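Local coordinates for protein transcriptional regulator, Crp/Fnr family (PDB 3DV8) that is a putative transcriptional regulator of the Crp/Fnr family, which probably controls gene expression by binding DNA through its helix-turn-helix domain, at residues Y58-E63 with E92-A97; G64-L69 with I175-G180; I27-K32 with L103-A108; L47-S52 with M75-L80. All coordinates share one frame; numbering follows the deposited sequence.

Interaction 1: residues Y58-E63 with E92-A97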
loop_
_atom_site.group_PDB
_atom_site.type_symbol
_atom_site.label_atom_id
_atom_site.label_comp_id
_atom_site.label_asym_id
_atom_site.label_seq_id
_atom_site.Cartn_x
_atom_site.Cartn_y
_atom_site.Cartn_z
ATOM N N TYR A 58 10.541 -0.582 6.659
ATOM C CA TYR A 58 11.047 -0.092 5.381
ATOM C C TYR A 58 11.306 -1.216 4.380
ATOM O O TYR A 58 11.240 -2.416 4.718
ATOM C CB TYR A 58 12.316 0.743 5.606
ATOM C CG TYR A 58 13.551 0.012 6.137
ATOM C CD1 TYR A 58 13.627 -0.421 7.473
ATOM C CD2 TYR A 58 14.678 -0.177 5.323
ATOM C CE1 TYR A 58 14.780 -1.065 7.974
ATOM C CE2 TYR A 58 15.827 -0.820 5.807
ATOM C CZ TYR A 58 15.874 -1.257 7.135
ATOM O OH TYR A 58 17.005 -1.886 7.598
ATOM N N ILE A 59 11.568 -0.808 3.141
ATOM C CA ILE A 59 11.882 -1.733 2.064
ATOM C C ILE A 59 13.232 -1.349 1.480
ATOM O O ILE A 59 13.611 -0.185 1.512
ATOM C CB ILE A 59 10.748 -1.827 1.004
ATOM C CG1 ILE A 59 10.461 -0.478 0.319
ATOM C CG2 ILE A 59 9.489 -2.386 1.669
ATOM C CD1 ILE A 59 9.435 -0.570 -0.798
ATOM N N LEU A 60 13.942 -2.353 0.977
ATOM C CA LEU A 60 15.270 -2.215 0.399
ATOM C C LEU A 60 15.245 -2.658 -1.055
ATOM O O LEU A 60 14.689 -3.714 -1.362
ATOM C CB LEU A 60 16.273 -3.096 1.173
ATOM C CG LEU A 60 17.019 -2.511 2.375
ATOM C CD1 LEU A 60 17.473 -3.613 3.313
ATOM C CD2 LEU A 60 18.213 -1.676 1.903
ATOM N N SER A 61 15.847 -1.864 -1.940
ATOM C CA SER A 61 16.018 -2.269 -3.334
ATOM C C SER A 61 17.204 -3.232 -3.344
ATOM O O SER A 61 18.017 -3.257 -2.396
ATOM C CB SER A 61 16.313 -1.082 -4.274
ATOM O OG SER A 61 17.681 -0.692 -4.295
ATOM N N ASP A 62 17.323 -3.998 -4.428
ATOM C CA ASP A 62 18.475 -4.909 -4.615
ATOM C C ASP A 62 19.849 -4.158 -4.666
ATOM O O ASP A 62 20.894 -4.775 -4.444
ATOM C CB ASP A 62 18.266 -5.870 -5.813
ATOM C CG ASP A 62 17.964 -5.148 -7.142
ATOM O OD1 ASP A 62 17.864 -3.895 -7.170
ATOM O OD2 ASP A 62 17.806 -5.857 -8.163
ATOM N N GLU A 63 19.820 -2.844 -4.937
ATOM C CA GLU A 63 20.997 -1.964 -4.914
ATOM C C GLU A 63 21.204 -1.230 -3.563
ATOM O O GLU A 63 22.016 -0.301 -3.496
ATOM C CB GLU A 63 20.865 -0.908 -6.014
ATOM C CG GLU A 63 20.639 -1.463 -7.415
ATOM C CD GLU A 63 20.626 -0.376 -8.482
ATOM O OE1 GLU A 63 20.272 0.789 -8.162
ATOM O OE2 GLU A 63 20.964 -0.698 -9.647
ATOM N N GLU A 92 7.958 -8.370 1.056
ATOM C CA GLU A 92 8.796 -8.403 2.242
ATOM C C GLU A 92 9.189 -6.990 2.687
ATOM O O GLU A 92 9.302 -6.070 1.872
ATOM C CB GLU A 92 9.965 -9.406 2.127
ATOM C CG GLU A 92 10.530 -9.657 0.746
ATOM C CD GLU A 92 11.657 -10.678 0.717
ATOM O OE1 GLU A 92 11.939 -11.348 1.736
ATOM O OE2 GLU A 92 12.271 -10.797 -0.363
ATOM N N VAL A 93 9.298 -6.830 4.004
ATOM C CA VAL A 93 9.653 -5.569 4.644
ATOM C C VAL A 93 10.721 -5.834 5.698
ATOM O O VAL A 93 10.823 -6.959 6.208
ATOM C CB VAL A 93 8.412 -4.890 5.320
ATOM C CG1 VAL A 93 7.319 -4.601 4.286
ATOM C CG2 VAL A 93 7.857 -5.737 6.476
ATOM N N THR A 94 11.517 -4.806 5.995
ATOM C CA THR A 94 12.525 -4.855 7.049
ATOM C C THR A 94 12.028 -3.938 8.179
ATOM O O THR A 94 11.594 -2.811 7.921
ATOM C CB THR A 94 13.925 -4.468 6.530
ATOM O OG1 THR A 94 14.300 -5.395 5.504
ATOM C CG2 THR A 94 14.978 -4.515 7.651
ATOM N N ILE A 95 12.053 -4.453 9.413
ATOM C CA ILE A 95 11.623 -3.712 10.606
ATOM C C ILE A 95 12.823 -3.637 11.546
ATOM O O ILE A 95 13.457 -4.672 11.824
ATOM C CB ILE A 95 10.422 -4.366 11.332
ATOM C CG1 ILE A 95 9.290 -4.708 10.338
ATOM C CG2 ILE A 95 9.901 -3.428 12.415
ATOM C CD1 ILE A 95 8.185 -5.554 10.921
ATOM N N GLU A 96 13.144 -2.424 12.005
ATOM C CA GLU A 96 14.269 -2.203 12.917
ATOM C C GLU A 96 13.953 -1.160 13.989
ATOM O O GLU A 96 13.081 -0.310 13.785
ATOM C CB GLU A 96 15.510 -1.785 12.120
ATOM C CG GLU A 96 15.423 -0.389 11.492
ATOM C CD GLU A 96 16.629 -0.009 10.651
ATOM O OE1 GLU A 96 17.407 -0.893 10.233
ATOM O OE2 GLU A 96 16.781 1.200 10.394
ATOM N N ALA A 97 14.694 -1.216 15.099
ATOM C CA ALA A 97 14.539 -0.273 16.219
ATOM C C ALA A 97 15.297 1.035 15.946
ATOM O O ALA A 97 16.523 1.019 15.800
ATOM C CB ALA A 97 15.044 -0.908 17.534
HETATM O O HOH W 1 12.346 -5.088 1.420
#
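Tyr58 and Thr94 face each other on neighbouring antiparallel strands, and most of the surface buried here belongs to them. They form a hydrogen-bonded pair: Tyr58 N donates to Thr94 O at 2.8 Å, and Thr94 N returns a bond to Tyr58 O at 2.7 Å, both nearly straight. The two side chains rise from the same face of the sheet. Tyr58 CG sits between its own backbone N and carbonyl carbon (chi1 66°), which carries the phenol across the neighbouring strand, over Thr94 and on to Glu96. Thr94 CB lies over one face of the ring, 3.9 Å from the centroid of Tyr58, in a CH-pi contact offset toward the rim. Thr94 CG2 continues toward the phenolic end, 3.4 Å from Tyr58 CZ. The Glu96 side chain crosses that of Tyr58 at about a right angle, with the carboxylate and ring planes 58° apart, and Tyr58 OH lies 2.8 Å from Glu96 OE1, at best a weak hydrogen bond. Arg56 adds a cation-pi contact to Tyr58 and a long, weak ion pair to Glu96, so the tyrosine lies among charged neighbours. Toward Leu60 and Glu92 the strands part, and a water links Leu60 N to Glu92 O, 3.2 Å from each. On the other face Ile59 CG2 rests 4.1 Å from Val93 CG1, while Ile59 also packs against Ile140 of the second subunit. Short antiparallel pairing of this kind builds the beta-roll of a cyclic nucleotide-binding domain, here in the sheet of strands 36-39, 94-97, 55-60 and 66-72.

Interaction 2: residues G64-L69 with I175-G180; sequences GREITL and IANHLG
The seam between the cyclic nucleotide-binding domain and the helix-turn-helix domain runs here, where strand residues Glu66, Ile67 and Thr68 meet Asn177, His178 and Gly180 at the end of helix 172-179. Thr68 grips His178 twice. Its backbone N donates to His178 O at 3.0 Å, approaching from above the carbonyl plane rather than on a lone pair. Its hydroxyl OG1, turned beside the backbone N (chi1 -60°) and so toward the imidazole, lies at the ring edge, hydrogen-bonded to His178 ND1 at 2.7 Å. The two side chains run side by side, and Arg56 NE makes a further bond to the same hydroxyl. Glu66 crosses Asn177 at a slant, its OE1 3.4 Å from Asn177 CB; the carboxylate itself is engaged in a salt bridge to Arg56. A water bridges Glu66 N and Asn177 OD1, 3.0 Å from each. Gly180 leaves the helix with positive phi, and its CA makes a CA-H...O contact of 3.1 Å to Glu66 O. Ile67 CG1 packs 3.5 Å from His178 O. Around this seam, helix 183-195 packs on Ile175, Ala176 and Leu179, helix 148-163 lies behind His178 and Leu179, and strand 55-60 flanks Glu66 and Ile67.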
loop_
_atom_site.group_PDB
_atom_site.type_symbol
_atom_site.label_atom_id
_atom_site.label_comp_id
_atom_site.label_asym_id
_atom_site.label_seq_id
_atom_site.Cartn_x
_atom_site.Cartn_y
_atom_site.Cartn_z
ATOM N N GLY A 64 20.477 -1.616 -2.505
ATOM C CA GLY A 64 20.604 -0.984 -1.174
ATOM C C GLY A 64 19.900 0.349 -0.916
ATOM O O GLY A 64 20.131 0.976 0.118
ATOM N N ARG A 65 19.043 0.785 -1.842
ATOM C CA ARG A 65 18.250 2.024 -1.682
ATOM C C ARG A 65 17.103 1.703 -0.737
ATOM O O ARG A 65 16.597 0.580 -0.754
ATOM C CB ARG A 65 17.664 2.466 -3.014
ATOM C CG ARG A 65 18.686 2.801 -4.092
ATOM C CD ARG A 65 19.374 4.146 -3.880
ATOM N NE ARG A 65 18.387 5.218 -3.778
ATOM C CZ ARG A 65 17.644 5.699 -4.787
ATOM N NH1 ARG A 65 17.741 5.239 -6.044
ATOM N NH2 ARG A 65 16.777 6.673 -4.532
ATOM N N GLU A 66 16.681 2.679 0.060
ATOM C CA GLU A 66 15.635 2.475 1.063
ATOM C C GLU A 66 14.572 3.564 1.062
ATOM O O GLU A 66 14.868 4.692 0.705
ATOM C CB GLU A 66 16.262 2.478 2.471
ATOM C CG GLU A 66 17.204 1.333 2.790
ATOM C CD GLU A 66 17.875 1.446 4.169
ATOM O OE1 GLU A 66 17.431 2.225 5.013
ATOM O OE2 GLU A 66 18.868 0.746 4.418
ATOM N N ILE A 67 13.357 3.215 1.496
ATOM C CA ILE A 67 12.270 4.184 1.768
ATOM C C ILE A 67 11.437 3.650 2.954
ATOM O O ILE A 67 11.080 2.475 2.967
ATOM C CB ILE A 67 11.392 4.533 0.515
ATOM C CG1 ILE A 67 10.416 5.680 0.840
ATOM C CG2 ILE A 67 10.638 3.326 -0.012
ATOM C CD1 ILE A 67 9.618 6.202 -0.362
ATOM N N THR A 68 11.165 4.505 3.947
ATOM C CA THR A 68 10.348 4.147 5.119
ATOM C C THR A 68 8.865 4.070 4.728
ATOM O O THR A 68 8.327 5.015 4.148
ATOM C CB THR A 68 10.486 5.191 6.271
ATOM O OG1 THR A 68 11.854 5.259 6.689
ATOM C CG2 THR A 68 9.604 4.848 7.481
ATOM N N LEU A 69 8.224 2.946 5.043
ATOM C CA LEU A 69 6.801 2.771 4.802
ATOM C C LEU A 69 6.014 3.472 5.917
ATOM O O LEU A 69 5.106 4.253 5.643
ATOM C CB LEU A 69 6.434 1.289 4.702
ATOM C CG LEU A 69 7.131 0.493 3.587
ATOM C CD1 LEU A 69 6.581 -0.921 3.563
ATOM C CD2 LEU A 69 6.957 1.132 2.216
ATOM N N ILE A 175 18.201 10.530 6.073
ATOM C CA ILE A 175 17.101 11.295 5.454
ATOM C C ILE A 175 16.824 10.674 4.067
ATOM O O ILE A 175 15.674 10.349 3.775
ATOM C CB ILE A 175 17.390 12.838 5.360
ATOM C CG1 ILE A 175 17.634 13.444 6.756
ATOM C CG2 ILE A 175 16.232 13.572 4.661
ATOM C CD1 ILE A 175 18.195 14.843 6.743
ATOM N N ALA A 176 17.875 10.476 3.262
ATOM C CA ALA A 176 17.774 9.800 1.944
ATOM C C ALA A 176 17.110 8.421 2.046
ATOM O O ALA A 176 16.275 8.081 1.221
ATOM C CB ALA A 176 19.151 9.667 1.282
ATOM N N ASN A 177 17.488 7.652 3.069
ATOM C CA ASN A 177 16.909 6.326 3.343
ATOM C C ASN A 177 15.449 6.376 3.810
ATOM O O ASN A 177 14.699 5.437 3.572
ATOM C CB ASN A 177 17.774 5.540 4.341
ATOM C CG ASN A 177 19.159 5.169 3.777
ATOM O OD1 ASN A 177 19.413 5.291 2.577
ATOM N ND2 ASN A 177 20.056 4.722 4.652
ATOM N N HIS A 178 15.056 7.460 4.478
ATOM C CA HIS A 178 13.649 7.668 4.852
ATOM C C HIS A 178 12.750 7.979 3.654
ATOM O O HIS A 178 11.643 7.459 3.574
ATOM C CB HIS A 178 13.487 8.783 5.897
ATOM C CG HIS A 178 13.730 8.334 7.297
ATOM N ND1 HIS A 178 12.969 7.346 7.885
ATOM C CD2 HIS A 178 14.598 8.759 8.245
ATOM C CE1 HIS A 178 13.378 7.163 9.125
ATOM N NE2 HIS A 178 14.360 8.013 9.373
ATOM N N LEU A 179 13.250 8.806 2.735
ATOM C CA LEU A 179 12.494 9.305 1.587
ATOM C C LEU A 179 12.647 8.562 0.251
ATOM O O LEU A 179 11.931 8.886 -0.694
ATOM C CB LEU A 179 12.863 10.788 1.366
ATOM C CG LEU A 179 12.695 11.749 2.553
ATOM C CD1 LEU A 179 13.146 13.133 2.143
ATOM C CD2 LEU A 179 11.261 11.789 3.064
ATOM N N GLY A 180 13.531 7.571 0.146
ATOM C CA GLY A 180 13.766 6.917 -1.145
ATOM C C GLY A 180 14.575 7.776 -2.105
ATOM O O GLY A 180 14.382 7.672 -3.315
HETATM O O HOH W 2 17.839 5.494 0.048
#

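Interaction 3: residues I27-K32 with L103-A108; sequences ITQHVK and LWIIPA
Leu103 and Ile105, both buried, form the close-packed side of this strand pair, meeting Val31, Gln29 and Ile27 on one face of the sheet. Leu103 CD1 meets Val31 CG2 as the two side chains cross at a slant, and both also pack on Ile37. The extended Gln29 side chain, its CG anti to the backbone N (chi1 -174°), runs alongside Leu103 and slants across Ile105, so that its amide end lies by the Ile105 CD1 methyl. Farther along, Ile27 and Ile105 meet through their beta carbons, Ile27 CB to Ile105 CB 4.2 Å, and Ile27 already borders solvent. The opposite face is looser. There Thr28 and Trp104, a non-hydrogen-bonded pair, lie side by side with Thr28 OG1 3.7 Å from Trp104 CD1, oblique to the indole; the threonine is exposed, and the tryptophan also packs on Leu26, Leu49 and Lys51. Between the two faces the backbones are tied by four hydrogen bonds in two reciprocal pairs. Gln29 and Leu103 exchange bonds, the straighter being Leu103 N to Gln29 O at 2.9 Å, and Ile27 and Ile105 do likewise, with Ile105 N to Ile27 O also 2.9 Å. The last bridged pair is Ile27 with Ile105; two residues on, Pro107 takes the N-cap position of helix 108-117. Strand 27-31 borders the sheet, whereas 101-107 pairs with 46-50 on its far side. Such antiparallel pairing of the first strand with the last closes the beta-roll of a cyclic nucleotide-binding domain.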
loop_
_atom_site.group_PDB
_atom_site.type_symbol
_atom_site.label_atom_id
_atom_site.label_comp_id
_atom_site.label_asym_id
_atom_site.label_seq_id
_atom_site.Cartn_x
_atom_site.Cartn_y
_atom_site.Cartn_z
ATOM N N ILE A 27 6.791 -13.146 25.098
ATOM C CA ILE A 27 8.243 -13.052 25.172
ATOM C C ILE A 27 8.527 -11.566 25.364
ATOM O O ILE A 27 8.118 -10.766 24.530
ATOM C CB ILE A 27 8.943 -13.544 23.877
ATOM C CG1 ILE A 27 8.499 -14.960 23.491
ATOM C CG2 ILE A 27 10.462 -13.506 24.058
ATOM C CD1 ILE A 27 9.045 -15.430 22.155
ATOM N N THR A 28 9.165 -11.203 26.477
ATOM C CA THR A 28 9.592 -9.818 26.743
ATOM C C THR A 28 10.976 -9.659 26.115
ATOM O O THR A 28 11.810 -10.571 26.198
ATOM C CB THR A 28 9.662 -9.512 28.258
ATOM O OG1 THR A 28 8.347 -9.611 28.817
ATOM C CG2 THR A 28 10.225 -8.102 28.522
ATOM N N GLN A 29 11.227 -8.499 25.512
ATOM C CA GLN A 29 12.481 -8.253 24.795
ATOM C C GLN A 29 12.836 -6.776 24.766
ATOM O O GLN A 29 12.003 -5.966 24.364
ATOM C CB GLN A 29 12.312 -8.757 23.358
ATOM C CG GLN A 29 13.559 -8.730 22.477
ATOM C CD GLN A 29 13.296 -9.146 21.025
ATOM O OE1 GLN A 29 14.130 -9.800 20.405
ATOM N NE2 GLN A 29 12.149 -8.755 20.477
ATOM N N HIS A 30 14.047 -6.442 25.226
ATOM C CA HIS A 30 14.600 -5.090 25.126
ATOM C C HIS A 30 15.480 -5.137 23.874
ATOM O O HIS A 30 16.394 -5.963 23.792
ATOM C CB HIS A 30 15.418 -4.686 26.368
ATOM C CG HIS A 30 16.037 -3.318 26.267
ATOM N ND1 HIS A 30 15.302 -2.152 26.365
ATOM C CD2 HIS A 30 17.322 -2.932 26.068
ATOM C CE1 HIS A 30 16.103 -1.112 26.225
ATOM N NE2 HIS A 30 17.336 -1.558 26.053
ATOM N N VAL A 31 15.195 -4.260 22.912
ATOM C CA VAL A 31 15.898 -4.192 21.625
ATOM C C VAL A 31 16.664 -2.873 21.543
ATOM O O VAL A 31 16.054 -1.821 21.667
ATOM C CB VAL A 31 14.873 -4.266 20.449
ATOM C CG1 VAL A 31 15.578 -4.348 19.114
ATOM C CG2 VAL A 31 13.958 -5.468 20.615
ATOM N N LYS A 32 17.986 -2.924 21.355
ATOM C CA LYS A 32 18.802 -1.699 21.224
ATOM C C LYS A 32 18.613 -1.088 19.833
ATOM O O LYS A 32 18.276 -1.804 18.878
ATOM C CB LYS A 32 20.291 -1.955 21.512
ATOM C CG LYS A 32 20.566 -2.360 22.955
ATOM C CD LYS A 32 22.043 -2.338 23.304
ATOM C CE LYS A 32 22.273 -2.782 24.755
ATOM N NZ LYS A 32 23.663 -2.521 25.244
ATOM N N LEU A 103 9.654 -4.390 23.858
ATOM C CA LEU A 103 8.589 -5.080 23.130
ATOM C C LEU A 103 8.086 -6.309 23.878
ATOM O O LEU A 103 8.781 -6.876 24.719
ATOM C CB LEU A 103 9.101 -5.617 21.776
ATOM C CG LEU A 103 9.638 -4.751 20.645
ATOM C CD1 LEU A 103 10.877 -3.992 21.066
ATOM C CD2 LEU A 103 9.988 -5.654 19.470
ATOM N N TRP A 104 6.856 -6.681 23.541
ATOM C CA TRP A 104 6.270 -7.967 23.884
ATOM C C TRP A 104 6.055 -8.616 22.522
ATOM O O TRP A 104 5.675 -7.920 21.564
ATOM C CB TRP A 104 4.917 -7.853 24.568
ATOM C CG TRP A 104 4.960 -7.423 25.962
ATOM C CD1 TRP A 104 5.451 -8.127 27.009
ATOM C CD2 TRP A 104 4.428 -6.212 26.496
ATOM N NE1 TRP A 104 5.287 -7.418 28.173
ATOM C CE2 TRP A 104 4.657 -6.236 27.887
ATOM C CE3 TRP A 104 3.785 -5.096 25.932
ATOM C CZ2 TRP A 104 4.269 -5.183 28.735
ATOM C CZ3 TRP A 104 3.397 -4.042 26.776
ATOM C CH2 TRP A 104 3.642 -4.099 28.163
ATOM N N ILE A 105 6.307 -9.921 22.434
ATOM C CA ILE A 105 6.077 -10.688 21.213
ATOM C C ILE A 105 5.025 -11.773 21.494
ATOM O O ILE A 105 5.156 -12.527 22.456
ATOM C CB ILE A 105 7.359 -11.354 20.669
ATOM C CG1 ILE A 105 8.537 -10.363 20.633
ATOM C CG2 ILE A 105 7.081 -11.945 19.272
ATOM C CD1 ILE A 105 9.808 -10.941 20.019
ATOM N N ILE A 106 3.963 -11.799 20.690
ATOM C CA ILE A 106 2.956 -12.854 20.731
ATOM C C ILE A 106 3.420 -13.766 19.592
ATOM O O ILE A 106 3.395 -13.324 18.444
ATOM C CB ILE A 106 1.522 -12.341 20.435
ATOM C CG1 ILE A 106 1.100 -11.265 21.440
ATOM C CG2 ILE A 106 0.520 -13.512 20.455
ATOM C CD1 ILE A 106 -0.244 -10.645 21.114
ATOM N N PRO A 107 3.893 -15.005 19.885
ATOM C CA PRO A 107 4.324 -15.938 18.817
ATOM C C PRO A 107 3.293 -16.108 17.686
ATOM O O PRO A 107 2.091 -16.151 17.965
ATOM C CB PRO A 107 4.536 -17.259 19.573
ATOM C CG PRO A 107 4.946 -16.832 20.925
ATOM C CD PRO A 107 4.097 -15.614 21.215
ATOM N N ALA A 108 3.782 -16.171 16.441
ATOM C CA ALA A 108 2.942 -16.246 15.235
ATOM C C ALA A 108 1.994 -17.439 15.215
ATOM O O ALA A 108 0.808 -17.266 14.940
ATOM C CB ALA A 108 3.800 -16.232 13.984
#

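Interaction 4: residues L47-S52 with M75-L80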
loop_
_atom_site.group_PDB
_atom_site.type_symbol
_atom_site.label_atom_id
_atom_site.label_comp_id
_atom_site.label_asym_id
_atom_site.label_seq_id
_atom_site.Cartn_x
_atom_site.Cartn_y
_atom_site.Cartn_z
ATOM N N LEU A 47 3.681 -11.092 16.319
ATOM C CA LEU A 47 3.160 -9.725 16.454
ATOM C C LEU A 47 3.932 -9.054 17.580
ATOM O O LEU A 47 4.208 -9.700 18.588
ATOM C CB LEU A 47 1.650 -9.678 16.737
ATOM C CG LEU A 47 0.732 -9.997 15.549
ATOM C CD1 LEU A 47 0.709 -11.482 15.166
ATOM C CD2 LEU A 47 -0.661 -9.532 15.871
ATOM N N LEU A 48 4.295 -7.783 17.390
ATOM C CA LEU A 48 5.069 -7.012 18.371
ATOM C C LEU A 48 4.183 -5.916 18.953
ATOM O O LEU A 48 3.565 -5.179 18.197
ATOM C CB LEU A 48 6.323 -6.370 17.739
ATOM C CG LEU A 48 7.191 -7.229 16.814
ATOM C CD1 LEU A 48 8.277 -6.401 16.153
ATOM C CD2 LEU A 48 7.783 -8.420 17.544
ATOM N N LEU A 49 4.105 -5.839 20.284
ATOM C CA LEU A 49 3.384 -4.775 20.994
ATOM C C LEU A 49 4.493 -3.897 21.581
ATOM O O LEU A 49 5.298 -4.359 22.406
ATOM C CB LEU A 49 2.472 -5.340 22.091
ATOM C CG LEU A 49 1.596 -4.341 22.868
ATOM C CD1 LEU A 49 0.630 -3.581 21.948
ATOM C CD2 LEU A 49 0.814 -5.038 23.993
ATOM N N VAL A 50 4.562 -2.655 21.119
ATOM C CA VAL A 50 5.579 -1.713 21.571
ATOM C C VAL A 50 5.156 -1.135 22.924
ATOM O O VAL A 50 4.225 -0.337 22.991
ATOM C CB VAL A 50 5.811 -0.578 20.514
ATOM C CG1 VAL A 50 6.806 0.472 21.023
ATOM C CG2 VAL A 50 6.287 -1.168 19.174
ATOM N N LYS A 51 5.805 -1.578 24.003
ATOM C CA LYS A 51 5.570 -1.009 25.341
ATOM C C LYS A 51 6.128 0.418 25.358
ATOM O O LYS A 51 5.442 1.354 25.781
ATOM C CB LYS A 51 6.237 -1.828 26.455
ATOM C CG LYS A 51 5.900 -1.324 27.878
ATOM C CD LYS A 51 6.794 -1.932 28.950
ATOM C CE LYS A 51 6.566 -1.259 30.297
ATOM N NZ LYS A 51 7.500 -1.767 31.334
ATOM N N SER A 52 7.375 0.560 24.897
ATOM C CA SER A 52 8.064 1.847 24.877
ATOM C C SER A 52 9.211 1.846 23.869
ATOM O O SER A 52 10.115 1.026 23.981
ATOM C CB SER A 52 8.597 2.144 26.282
ATOM O OG SER A 52 9.325 3.350 26.322
HETATM N N MSE A 75 2.706 1.813 22.290
HETATM C CA MSE A 75 1.322 1.272 22.158
HETATM C C MSE A 75 0.880 0.739 20.789
HETATM O O MSE A 75 -0.167 0.100 20.715
HETATM C CB MSE A 75 0.259 2.220 22.732
HETATM C CG MSE A 75 0.368 2.384 24.215
HETATM SE SE MSE A 75 -0.645 3.872 24.811
HETATM C CE MSE A 75 0.569 5.383 24.115
ATOM N N ASP A 76 1.650 0.980 19.724
ATOM C CA ASP A 76 1.345 0.410 18.406
ATOM C C ASP A 76 1.586 -1.098 18.410
ATOM O O ASP A 76 2.245 -1.634 19.306
ATOM C CB ASP A 76 2.196 1.042 17.277
ATOM C CG ASP A 76 1.641 2.360 16.767
ATOM O OD1 ASP A 76 0.413 2.452 16.552
ATOM O OD2 ASP A 76 2.443 3.284 16.500
HETATM N N MSE A 77 1.007 -1.768 17.416
HETATM C CA MSE A 77 1.225 -3.189 17.176
HETATM C C MSE A 77 1.798 -3.410 15.804
HETATM O O MSE A 77 1.354 -2.808 14.842
HETATM C CB MSE A 77 -0.047 -4.005 17.323
HETATM C CG MSE A 77 -0.061 -4.899 18.537
HETATM SE SE MSE A 77 -1.884 -5.340 18.894
HETATM C CE MSE A 77 -2.398 -3.521 19.699
ATOM N N CYS A 78 2.776 -4.303 15.736
ATOM C CA CYS A 78 3.409 -4.679 14.492
ATOM C C CYS A 78 2.752 -5.974 14.032
ATOM O O CYS A 78 2.760 -6.956 14.771
ATOM C CB CYS A 78 4.898 -4.891 14.712
ATOM S SG CYS A 78 5.763 -5.270 13.213
ATOM N N LEU A 79 2.158 -5.955 12.839
ATOM C CA LEU A 79 1.546 -7.143 12.234
ATOM C C LEU A 79 2.497 -7.837 11.265
ATOM O O LEU A 79 2.589 -9.071 11.277
ATOM C CB LEU A 79 0.251 -6.779 11.491
ATOM C CG LEU A 79 -0.540 -7.888 10.770
ATOM C CD1 LEU A 79 -0.781 -9.105 11.658
ATOM C CD2 LEU A 79 -1.869 -7.352 10.266
ATOM N N LEU A 80 3.212 -7.042 10.450
ATOM C CA LEU A 80 4.088 -7.553 9.365
ATOM C C LEU A 80 5.347 -8.315 9.801
ATOM O O LEU A 80 6.012 -8.941 8.964
ATOM C CB LEU A 80 4.421 -6.444 8.351
ATOM C CG LEU A 80 3.214 -5.719 7.724
ATOM C CD1 LEU A 80 3.694 -4.639 6.755
ATOM C CD2 LEU A 80 2.239 -6.675 7.029
#
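Leu48 and Cys78 sit opposite each other as a hydrogen-bonded antiparallel pair, Leu48 CB 3.7 Å from Cys78 CB on the face that also carries Leu103 and Ile105. Cys78 N donates to Leu48 O at 2.7 Å, and Leu48 N donates in return to Cys78 O. Leu48 CG lies beside its backbone N (chi1 -45°), which holds Leu48 CD1 over the cysteine, 4.0 Å from Cys78 SG. On the other face Leu49 and Met77 cross at a slant; Met77, like Met75, is a selenomethionine. Leu49 swings its CG opposite the backbone N (chi1 -177°) and turns CD1 back across the strand, 3.7 Å from Met77 CG. The bend at the end of the Met77 chain (chi3 -75°) folds CE back to 3.8 Å from the same Leu49 CD1, so that both CG and CE of Met77 border this methyl. Leu47 CD2 reaches Leu79 CD1, whose chain leans on helix 119-145. Toward the other end, Val50 N donates to Asp76 O at 3.1 Å, and Met75 N donates to Val50 O at 2.7 Å; the Asp76 carboxylate turns to Phe73 N instead. Across the segments, then, backbone bonds set the register while the side chains meet through apolar contacts, consistent with a pairing that rests on main-chain bonds and largely buried apolar side chains.

Interactions 3 and 4 share one sheet, strand 101-107 pairing with 46-50 between them, and both rely on backbone bonds, with side-chain contacts that are apolar in interaction 4 and mixed in interaction 3; interaction 4 is largely buried, whereas interaction 3 opens to solvent along its edge strand. Interaction 1 belongs to the facing sheet and reaches the other two by packing alone, Ile95 against Cys78 and Ala97 against Val31. Interactions 1 and 2 meet on adjoining strands 55-60 and 66-72 and touch the second subunit; their side-chain chemistry is more polar, with water bridges and Arg56 as a common partner. Interaction 2 alone joins the two domains, about 26 Å from interaction 3, centre to centre.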